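Local coordinates for protein 3-dehydroshikimate dehydratase (PDB 5HMQ) that catalyses the metal-dependent dehydration of 3-dehydroshikimate to protocatechuate, a step in bacterial quinate and shikimate degradation, at residues H143-T146 against Y147-W151; V150-L153 against V154-D158; D111-L114 against L115-L119; I165-S168 against F169-L172. All blocks are in the same frame, centred on the assembly; numbering follows the deposited sequence.

Overall arrangement
From the N terminus, interaction 3 comes first, at the start of helix 112-128 in the TIM-barrel domain. Interaction 1 follows, where the loop after strand 132-136 turns into helix 147-157. Interaction 2 takes over one turn further along that helix and shares Val150 and Trp151 with it. Interaction 4 comes last, where strand 162-167 passes into helix 168-172 at the magnesium ion. None closes a long loop, since each lies within one continuous stretch. Interactions 2 and 3 meet side by side where their two helices pack. Tyr147 of interaction 1 packs on Leu166 and Thr171 of interaction 4. The centres of interactions 3 and 4 are about 22 Å apart.

Interaction 1: residues H143-T146 against Y147-W151; sequences HVNT and YQQVW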
loop_
_atom_site.group_PDB
_atom_site.type_symbol
_atom_site.label_atom_id
_atom_site.label_comp_id
_atom_site.label_asym_id
_atom_site.label_seq_id
_atom_site.Cartn_x
_atom_site.Cartn_y
_atom_site.Cartn_z
ATOM N N HIS C 143 34.185 12.360 6.467
ATOM C CA HIS C 143 35.513 12.248 5.877
ATOM C C HIS C 143 35.651 11.100 4.891
ATOM O O HIS C 143 36.495 11.175 3.996
ATOM C CB HIS C 143 36.583 12.088 6.969
ATOM C CG HIS C 143 36.618 13.211 7.958
ATOM N ND1 HIS C 143 36.960 14.500 7.609
ATOM C CD2 HIS C 143 36.355 13.239 9.287
ATOM C CE1 HIS C 143 36.907 15.272 8.679
ATOM N NE2 HIS C 143 36.543 14.532 9.710
ATOM N N VAL C 144 34.854 10.044 5.030
ATOM C CA VAL C 144 34.924 8.871 4.164
ATOM C C VAL C 144 33.546 8.668 3.551
ATOM O O VAL C 144 32.586 8.338 4.261
ATOM C CB VAL C 144 35.371 7.621 4.933
ATOM C CG1 VAL C 144 35.379 6.408 4.018
ATOM C CG2 VAL C 144 36.742 7.842 5.554
ATOM N N ASN C 145 33.442 8.852 2.232
ATOM C CA ASN C 145 32.153 8.697 1.571
ATOM C C ASN C 145 32.237 7.947 0.246
ATOM O O ASN C 145 31.261 7.963 -0.515
ATOM C CB ASN C 145 31.501 10.070 1.354
ATOM C CG ASN C 145 32.162 10.863 0.242
ATOM O OD1 ASN C 145 33.383 10.838 0.086
ATOM N ND2 ASN C 145 31.356 11.581 -0.531
ATOM N N THR C 146 33.352 7.282 -0.050
ATOM C CA THR C 146 33.491 6.492 -1.266
ATOM C C THR C 146 34.148 5.166 -0.911
ATOM O O THR C 146 34.830 5.045 0.109
ATOM C CB THR C 146 34.331 7.206 -2.336
ATOM O OG1 THR C 146 35.651 7.436 -1.833
ATOM C CG2 THR C 146 33.700 8.538 -2.720
ATOM N N TYR C 147 33.941 4.165 -1.771
ATOM C CA TYR C 147 34.583 2.876 -1.539
ATOM C C TYR C 147 36.092 2.963 -1.721
ATOM O O TYR C 147 36.834 2.200 -1.092
ATOM C CB TYR C 147 33.996 1.804 -2.461
ATOM C CG TYR C 147 34.494 1.850 -3.891
ATOM C CD1 TYR C 147 35.652 1.174 -4.268
ATOM C CD2 TYR C 147 33.800 2.552 -4.866
ATOM C CE1 TYR C 147 36.112 1.214 -5.569
ATOM C CE2 TYR C 147 34.250 2.591 -6.174
ATOM C CZ TYR C 147 35.407 1.920 -6.520
ATOM O OH TYR C 147 35.859 1.957 -7.819
ATOM N N GLN C 148 36.561 3.872 -2.583
ATOM C CA GLN C 148 37.999 4.036 -2.772
ATOM C C GLN C 148 38.685 4.453 -1.477
ATOM O O GLN C 148 39.746 3.920 -1.130
ATOM C CB GLN C 148 38.273 5.061 -3.873
ATOM C CG GLN C 148 37.785 4.653 -5.253
ATOM C CD GLN C 148 36.356 5.090 -5.517
ATOM O OE1 GLN C 148 35.561 5.250 -4.590
ATOM N NE2 GLN C 148 36.022 5.290 -6.786
ATOM N N GLN C 149 38.093 5.402 -0.747
ATOM C CA GLN C 149 38.652 5.805 0.541
ATOM C C GLN C 149 38.589 4.666 1.550
ATOM O O GLN C 149 39.503 4.501 2.366
ATOM C CB GLN C 149 37.920 7.033 1.078
ATOM C CG GLN C 149 38.112 8.288 0.247
ATOM C CD GLN C 149 37.116 9.374 0.608
ATOM O OE1 GLN C 149 35.921 9.249 0.344
ATOM N NE2 GLN C 149 37.608 10.448 1.215
ATOM N N VAL C 150 37.509 3.883 1.522
ATOM C CA VAL C 150 37.390 2.739 2.423
ATOM C C VAL C 150 38.533 1.762 2.186
ATOM O O VAL C 150 39.218 1.340 3.124
ATOM C CB VAL C 150 36.021 2.057 2.249
ATOM C CG1 VAL C 150 36.047 0.654 2.846
ATOM C CG2 VAL C 150 34.941 2.886 2.901
ATOM N N TRP C 151 38.755 1.388 0.924
ATOM C CA TRP C 151 39.825 0.448 0.615
ATOM C C TRP C 151 41.190 1.035 0.956
ATOM O O TRP C 151 42.084 0.314 1.411
ATOM C CB TRP C 151 39.766 0.042 -0.858
ATOM C CG TRP C 151 40.974 -0.724 -1.311
ATOM C CD1 TRP C 151 41.783 -0.427 -2.370
ATOM C CD2 TRP C 151 41.512 -1.914 -0.716
ATOM N NE1 TRP C 151 42.790 -1.356 -2.470
ATOM C CE2 TRP C 151 42.647 -2.279 -1.467
ATOM C CE3 TRP C 151 41.145 -2.705 0.379
ATOM C CZ2 TRP C 151 43.419 -3.398 -1.159
ATOM C CZ3 TRP C 151 41.911 -3.816 0.683
ATOM C CH2 TRP C 151 43.034 -4.153 -0.083
#
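Gln149 reaches back from the first turn of the helix to the loop before it. Its CB lies 3.9 Å from Val144 CG1, and the two side chains run past each other in opposite directions. CG is set beside the backbone N (chi1 -66°), which brings it near Thr146 OG1. From there the chain extends to its amide. Gln149 OE1 accepts two hydrogen bonds: from Asn145 N at 3.1 Å, nearly straight at 168°, and from the hydroxyl Thr146 OG1 at 2.8 Å. The two donors come from opposite faces of the amide plane, and the backbone one sits well above that plane. Gln149 NE2 ends 3.1 Å from His143 O.

Thr146 is the N-cap of helix 147-157, in the TIM-barrel domain. Its OG1 lies between its own backbone N and carbonyl carbon, where it accepts a weak capping bond from Gln149 N at 3.4 Å. The hydroxyl therefore gives to the side chain of Gln149 and receives from its backbone. Thr146 O takes the first-turn bond from Val150 N at 3.2 Å. On the buried side Val144 CG1 meets Val150 CG2 at 3.7 Å, the two side chains crossing at about a right angle. Both valines also pack on Tyr135 of strand 132-136.

Interaction 2: residues V150-L153 against V154-D158; sequences VWNL and VRQAD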
loop_
_atom_site.group_PDB
_atom_site.type_symbol
_atom_site.label_atom_id
_atom_site.label_comp_id
_atom_site.label_asym_id
_atom_site.label_seq_id
_atom_site.Cartn_x
_atom_site.Cartn_y
_atom_site.Cartn_z
ATOM N N VAL C 150 37.509 3.883 1.522
ATOM C CA VAL C 150 37.390 2.739 2.423
ATOM C C VAL C 150 38.533 1.762 2.186
ATOM O O VAL C 150 39.218 1.340 3.124
ATOM C CB VAL C 150 36.021 2.057 2.249
ATOM C CG1 VAL C 150 36.047 0.654 2.846
ATOM C CG2 VAL C 150 34.941 2.886 2.901
ATOM N N TRP C 151 38.755 1.388 0.924
ATOM C CA TRP C 151 39.825 0.448 0.615
ATOM C C TRP C 151 41.190 1.035 0.956
ATOM O O TRP C 151 42.084 0.314 1.411
ATOM C CB TRP C 151 39.766 0.042 -0.858
ATOM C CG TRP C 151 40.974 -0.724 -1.311
ATOM C CD1 TRP C 151 41.783 -0.427 -2.370
ATOM C CD2 TRP C 151 41.512 -1.914 -0.716
ATOM N NE1 TRP C 151 42.790 -1.356 -2.470
ATOM C CE2 TRP C 151 42.647 -2.279 -1.467
ATOM C CE3 TRP C 151 41.145 -2.705 0.379
ATOM C CZ2 TRP C 151 43.419 -3.398 -1.159
ATOM C CZ3 TRP C 151 41.911 -3.816 0.683
ATOM C CH2 TRP C 151 43.034 -4.153 -0.083
ATOM N N ASN C 152 41.365 2.343 0.752
ATOM C CA ASN C 152 42.618 2.991 1.128
ATOM C C ASN C 152 42.916 2.782 2.607
ATOM O O ASN C 152 44.036 2.422 2.984
ATOM C CB ASN C 152 42.555 4.486 0.810
ATOM C CG ASN C 152 43.876 5.197 1.061
ATOM O OD1 ASN C 152 44.890 4.564 1.357
ATOM N ND2 ASN C 152 43.858 6.520 0.990
ATOM N N LEU C 153 41.915 3.000 3.465
ATOM C CA LEU C 153 42.128 2.854 4.901
ATOM C C LEU C 153 42.231 1.386 5.300
ATOM O O LEU C 153 43.065 1.023 6.136
ATOM C CB LEU C 153 41.003 3.545 5.670
ATOM C CG LEU C 153 40.857 5.050 5.436
ATOM C CD1 LEU C 153 39.637 5.602 6.161
ATOM C CD2 LEU C 153 42.118 5.783 5.865
ATOM N N VAL C 154 41.388 0.529 4.718
ATOM C CA VAL C 154 41.419 -0.891 5.057
ATOM C C VAL C 154 42.746 -1.510 4.636
ATOM O O VAL C 154 43.326 -2.329 5.361
ATOM C CB VAL C 154 40.220 -1.618 4.420
ATOM C CG1 VAL C 154 40.369 -3.127 4.551
ATOM C CG2 VAL C 154 38.922 -1.161 5.070
ATOM N N ARG C 155 43.248 -1.128 3.460
ATOM C CA ARG C 155 44.525 -1.654 2.988
ATOM C C ARG C 155 45.662 -1.251 3.919
ATOM O O ARG C 155 46.501 -2.081 4.288
ATOM C CB ARG C 155 44.790 -1.171 1.562
ATOM C CG ARG C 155 46.065 -1.699 0.942
ATOM C CD ARG C 155 46.288 -1.089 -0.433
ATOM N NE ARG C 155 46.182 0.366 -0.405
ATOM C CZ ARG C 155 47.134 1.177 0.048
ATOM N NH1 ARG C 155 48.271 0.673 0.511
ATOM N NH2 ARG C 155 46.952 2.492 0.036
ATOM N N GLN C 156 45.707 0.025 4.310
ATOM C CA GLN C 156 46.773 0.491 5.191
ATOM C C GLN C 156 46.677 -0.143 6.575
ATOM O O GLN C 156 47.703 -0.436 7.198
ATOM C CB GLN C 156 46.740 2.015 5.302
ATOM C CG GLN C 156 47.028 2.746 4.005
ATOM C CD GLN C 156 47.117 4.246 4.199
ATOM O OE1 GLN C 156 47.881 4.728 5.036
ATOM N NE2 GLN C 156 46.330 4.993 3.433
ATOM N N ALA C 157 45.458 -0.351 7.078
ATOM C CA ALA C 157 45.308 -0.973 8.391
ATOM C C ALA C 157 45.819 -2.409 8.384
ATOM O O ALA C 157 46.420 -2.862 9.366
ATOM C CB ALA C 157 43.847 -0.918 8.837
ATOM N N ASP C 158 45.585 -3.135 7.289
ATOM C CA ASP C 158 46.232 -4.420 7.018
ATOM C C ASP C 158 46.007 -5.421 8.155
ATOM O O ASP C 158 46.944 -5.898 8.799
ATOM C CB ASP C 158 47.726 -4.222 6.743
ATOM C CG ASP C 158 48.388 -5.467 6.187
ATOM O OD1 ASP C 158 47.709 -6.236 5.472
ATOM O OD2 ASP C 158 49.590 -5.675 6.466
#
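Arg155 lies across the indole of Trp151, one turn further along helix 147-157. This helix joins parallel strands 132-136 and 162-167 as the crossover of a beta-alpha-beta unit in the TIM barrel. Arg155 CB sits 3.7 Å from the centroid of the six-membered ring, only 8° off the ring normal, which makes a CH-pi contact over the face. CG and CD continue across the ring, and Arg155 CD comes within 3.8 Å of Trp151 CZ2. Trp151 has CG opposite its backbone N (chi1 170°), which swings the indole along the helix toward Arg155. The guanidinium is not stacked on the ring: the two planes are 73° apart, and the chain bends at chi3. Instead it lies almost parallel to the amide plane of Asn152, and Arg155 NH2 is 3.2 Å from Asn152 OD1.

Val154 lies on the buried side. Its CG1 approaches Trp151 CZ3 obliquely, at 4.2 Å. Its CG2 runs beside Val150 CG1, both side chains pointing the same way. Val154 also touches Val164 of strand 162-167, so this side of the helix rests on the barrel. Glu112 of helix 112-128 accepts hydrogen bonds from Gln156 NE2 and, more weakly, from Asn152 ND2. Gln156 NE2 also gives a 2.6 Å bond to Asn152 OD1, with the oxygen close to the Gln156 amide plane but the nitrogen well above that of Asn152.

Interaction 3: residues D111-L114 against L115-L119; sequences DEQL and LVDDL
Gln113 folds over to meet Asp117 one helical turn later. Its CG is opposite the backbone N (chi1 -173°), and the chain then bends at chi2 (60°), which carries the amide along the helix. Gln113 NE2 gives a hydrogen bond to Asp117 OD1 at 3.1 Å. The bond is bent, at 141°, and it meets the syn side of the carboxylate from outside its plane. Asp117 OD1 also has a salt bridge to Arg120, so a charged partner shares the same oxygen.

With CG turned away from its backbone N, Leu114 brings its CD2 to 4.0 Å from Leu115 CD2 and 3.8 Å from Asp118 OD2. Asp118 OD2 takes a hydrogen bond from Gly70 N and forms a salt bridge with Arg73. At the start of the helix Asp111 is the N-cap. Asp111 OD2 takes a weak bond from Leu114 N, at 3.4 Å, and Asp111 O accepts a hydrogen bond from Leu115 N at 3.0 Å.

Helix 112-128 joins strands 97-101 and 132-136 of the TIM barrel. Val116 and Leu119 face helix 147-157 and pack on Leu153, while Leu115 and Asp118 touch Glu69 in a loop.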
loop_
_atom_site.group_PDB
_atom_site.type_symbol
_atom_site.label_atom_id
_atom_site.label_comp_id
_atom_site.label_asym_id
_atom_site.label_seq_id
_atom_site.Cartn_x
_atom_site.Cartn_y
_atom_site.Cartn_z
ATOM N N ASP C 111 42.126 12.999 10.100
ATOM C CA ASP C 111 43.508 12.658 9.768
ATOM C C ASP C 111 43.598 11.219 9.278
ATOM O O ASP C 111 43.134 10.293 9.951
ATOM C CB ASP C 111 44.430 12.859 10.972
ATOM C CG ASP C 111 45.886 12.596 10.637
ATOM O OD1 ASP C 111 46.374 13.157 9.631
ATOM O OD2 ASP C 111 46.539 11.825 11.370
ATOM N N GLU C 112 44.188 11.037 8.095
ATOM C CA GLU C 112 44.197 9.724 7.456
ATOM C C GLU C 112 44.836 8.673 8.358
ATOM O O GLU C 112 44.266 7.598 8.576
ATOM C CB GLU C 112 44.932 9.796 6.119
ATOM C CG GLU C 112 45.004 8.464 5.395
ATOM C CD GLU C 112 45.478 8.605 3.962
ATOM O OE1 GLU C 112 45.540 9.749 3.464
ATOM O OE2 GLU C 112 45.779 7.571 3.330
ATOM N N GLN C 113 46.023 8.969 8.892
ATOM C CA GLN C 113 46.722 7.991 9.720
ATOM C C GLN C 113 45.960 7.685 11.004
ATOM O O GLN C 113 46.010 6.552 11.498
ATOM C CB GLN C 113 48.129 8.492 10.049
ATOM C CG GLN C 113 49.000 7.469 10.761
ATOM C CD GLN C 113 49.197 6.206 9.946
ATOM O OE1 GLN C 113 49.399 6.263 8.733
ATOM N NE2 GLN C 113 49.122 5.057 10.607
ATOM N N LEU C 114 45.236 8.668 11.550
ATOM C CA LEU C 114 44.443 8.410 12.749
ATOM C C LEU C 114 43.276 7.478 12.448
ATOM O O LEU C 114 42.948 6.604 13.258
ATOM C CB LEU C 114 43.946 9.724 13.349
ATOM C CG LEU C 114 42.962 9.572 14.512
ATOM C CD1 LEU C 114 43.404 10.387 15.714
ATOM C CD2 LEU C 114 41.568 9.984 14.077
ATOM N N LEU C 115 42.641 7.648 11.285
ATOM C CA LEU C 115 41.582 6.728 10.884
ATOM C C LEU C 115 42.132 5.321 10.693
ATOM O O LEU C 115 41.483 4.337 11.066
ATOM C CB LEU C 115 40.910 7.223 9.604
ATOM C CG LEU C 115 40.301 8.626 9.636
ATOM C CD1 LEU C 115 39.495 8.883 8.371
ATOM C CD2 LEU C 115 39.438 8.820 10.876
ATOM N N VAL C 116 43.325 5.208 10.102
ATOM C CA VAL C 116 43.973 3.906 9.963
ATOM C C VAL C 116 44.177 3.271 11.332
ATOM O O VAL C 116 43.876 2.090 11.541
ATOM C CB VAL C 116 45.303 4.050 9.202
ATOM C CG1 VAL C 116 46.073 2.739 9.224
ATOM C CG2 VAL C 116 45.048 4.496 7.773
ATOM N N ASP C 117 44.681 4.052 12.291
ATOM C CA ASP C 117 44.919 3.520 13.629
ATOM C C ASP C 117 43.616 3.088 14.293
ATOM O O ASP C 117 43.549 2.016 14.905
ATOM C CB ASP C 117 45.640 4.561 14.488
ATOM C CG ASP C 117 47.021 4.907 13.956
ATOM O OD1 ASP C 117 47.579 4.106 13.177
ATOM O OD2 ASP C 117 47.549 5.982 14.313
ATOM N N ASP C 118 42.570 3.911 14.178
ATOM C CA ASP C 118 41.285 3.577 14.787
ATOM C C ASP C 118 40.697 2.307 14.179
ATOM O O ASP C 118 40.218 1.422 14.898
ATOM C CB ASP C 118 40.312 4.747 14.632
ATOM C CG ASP C 118 40.576 5.867 15.628
ATOM O OD1 ASP C 118 41.454 5.708 16.500
ATOM O OD2 ASP C 118 39.894 6.909 15.540
ATOM N N LEU C 119 40.715 2.204 12.847
ATOM C CA LEU C 119 40.140 1.032 12.192
ATOM C C LEU C 119 40.933 -0.233 12.504
ATOM O O LEU C 119 40.344 -1.292 12.754
ATOM C CB LEU C 119 40.053 1.265 10.682
ATOM C CG LEU C 119 39.041 2.322 10.230
ATOM C CD1 LEU C 119 39.226 2.659 8.763
ATOM C CD2 LEU C 119 37.613 1.854 10.495
#

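Interaction 4: residues I165-S168 against F169-L172; sequences ILDS and FHTL. With MG (magnesium ion), chain K.
The His170 ring and the Asp167 carboxylate cross obliquely, their planes 57° apart. The carboxylate carbon CG of Asp167 lies 3.3 Å from His170 CD2, approaching the ring at a slant. At the edge of the imidazole, in its plane, water 2 is hydrogen-bonded to His170 NE2 at 2.6 Å. The same water binds the magnesium ion, so His170 is a second-shell residue that helps place a first-shell water. Trp140 meets the imidazole from another part of the domain. The ring of Phe169 turns away from this contact and packs edge-to-face with Trp207.

The two oxygens of Asp167 do different work. Asp167 OD2 binds the magnesium ion at 2.1 Å and also takes a hydrogen bond from Arg212. Asp167 OD1 faces the start of helix 168-172, where it accepts two weak bonds, from Phe169 N at 2.9 Å and from His170 N at 3.3 Å. Asp167 is thus the N-cap of this helix, with OD1 as the capping acceptor. CG stands opposite the backbone N (chi1 -178°), which lets the carboxylate reach both the metal and these amides. Water 1 accepts from Asp167 N and is hydrogen-bonded to Thr171 OG1 at 2.8 Å.

Glu136, Gln193 and Glu241 complete the magnesium site with two waters. A metal held at the C-terminal ends of the strands is characteristic of the xylose isomerase-like TIM barrel, and this is the catalytic metal site of the dehydratase.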
loop_
_atom_site.group_PDB
_atom_site.type_symbol
_atom_site.label_atom_id
_atom_site.label_comp_id
_atom_site.label_asym_id
_atom_site.label_seq_id
_atom_site.Cartn_x
_atom_site.Cartn_y
_atom_site.Cartn_z
ATOM N N ILE C 165 33.005 -3.360 2.941
ATOM C CA ILE C 165 31.612 -3.640 2.616
ATOM C C ILE C 165 31.182 -2.660 1.535
ATOM O O ILE C 165 31.388 -1.448 1.673
ATOM C CB ILE C 165 30.696 -3.540 3.851
ATOM C CG1 ILE C 165 30.932 -4.732 4.784
ATOM C CG2 ILE C 165 29.231 -3.458 3.428
ATOM C CD1 ILE C 165 29.900 -4.870 5.885
ATOM N N LEU C 166 30.598 -3.184 0.459
ATOM C CA LEU C 166 30.190 -2.386 -0.686
ATOM C C LEU C 166 28.673 -2.273 -0.734
ATOM O O LEU C 166 27.958 -3.260 -0.529
ATOM C CB LEU C 166 30.709 -2.988 -1.995
ATOM C CG LEU C 166 32.228 -3.091 -2.148
ATOM C CD1 LEU C 166 32.596 -3.893 -3.388
ATOM C CD2 LEU C 166 32.857 -1.707 -2.199
ATOM N N ASP C 167 28.193 -1.066 -1.027
ATOM C CA ASP C 167 26.769 -0.754 -1.087
ATOM C C ASP C 167 26.512 -0.029 -2.398
ATOM O O ASP C 167 27.018 1.080 -2.602
ATOM C CB ASP C 167 26.350 0.105 0.114
ATOM C CG ASP C 167 24.862 0.422 0.137
ATOM O OD1 ASP C 167 24.306 0.853 -0.896
ATOM O OD2 ASP C 167 24.242 0.250 1.209
ATOM N N SER C 168 25.720 -0.649 -3.277
ATOM C CA SER C 168 25.554 -0.117 -4.627
ATOM C C SER C 168 24.946 1.280 -4.621
ATOM O O SER C 168 25.289 2.102 -5.478
ATOM C CB SER C 168 24.698 -1.064 -5.470
ATOM O OG SER C 168 23.392 -1.188 -4.939
ATOM N N PHE C 169 24.060 1.581 -3.670
ATOM C CA PHE C 169 23.464 2.913 -3.655
ATOM C C PHE C 169 24.491 3.972 -3.278
ATOM O O PHE C 169 24.584 5.016 -3.931
ATOM C CB PHE C 169 22.270 2.979 -2.700
ATOM C CG PHE C 169 21.615 4.334 -2.672
ATOM C CD1 PHE C 169 22.107 5.347 -1.861
ATOM C CD2 PHE C 169 20.531 4.608 -3.489
ATOM C CE1 PHE C 169 21.528 6.597 -1.862
ATOM C CE2 PHE C 169 19.941 5.857 -3.485
ATOM C CZ PHE C 169 20.438 6.850 -2.668
ATOM N N HIS C 170 25.262 3.729 -2.215
ATOM C CA HIS C 170 26.220 4.732 -1.755
ATOM C C HIS C 170 27.252 5.051 -2.827
ATOM O O HIS C 170 27.745 6.183 -2.895
ATOM C CB HIS C 170 26.909 4.258 -0.475
ATOM C CG HIS C 170 26.013 4.238 0.725
ATOM N ND1 HIS C 170 25.330 5.353 1.164
ATOM C CD2 HIS C 170 25.689 3.239 1.579
ATOM C CE1 HIS C 170 24.625 5.040 2.237
ATOM N NE2 HIS C 170 24.825 3.763 2.509
ATOM N N THR C 171 27.589 4.076 -3.671
ATOM C CA THR C 171 28.546 4.318 -4.743
ATOM C C THR C 171 27.886 4.995 -5.940
ATOM O O THR C 171 28.393 6.000 -6.450
ATOM C CB THR C 171 29.203 3.002 -5.164
ATOM O OG1 THR C 171 29.984 2.491 -4.077
ATOM C CG2 THR C 171 30.102 3.218 -6.375
ATOM N N LEU C 172 26.760 4.457 -6.409
ATOM C CA LEU C 172 26.148 4.958 -7.635
ATOM C C LEU C 172 25.359 6.250 -7.436
ATOM O O LEU C 172 25.165 6.989 -8.407
ATOM C CB LEU C 172 25.247 3.884 -8.249
ATOM C CG LEU C 172 25.966 2.612 -8.710
ATOM C CD1 LEU C 172 25.007 1.671 -9.425
ATOM C CD2 LEU C 172 27.145 2.959 -9.607
HETATM MG MG MG K . 24.395 -0.099 3.274
HETATM O O HOH W 1 30.075 0.995 -1.684
HETATM O O HOH W 2 23.846 1.713 3.848
HETATM O O HOH W 3 24.441 -0.587 5.242
#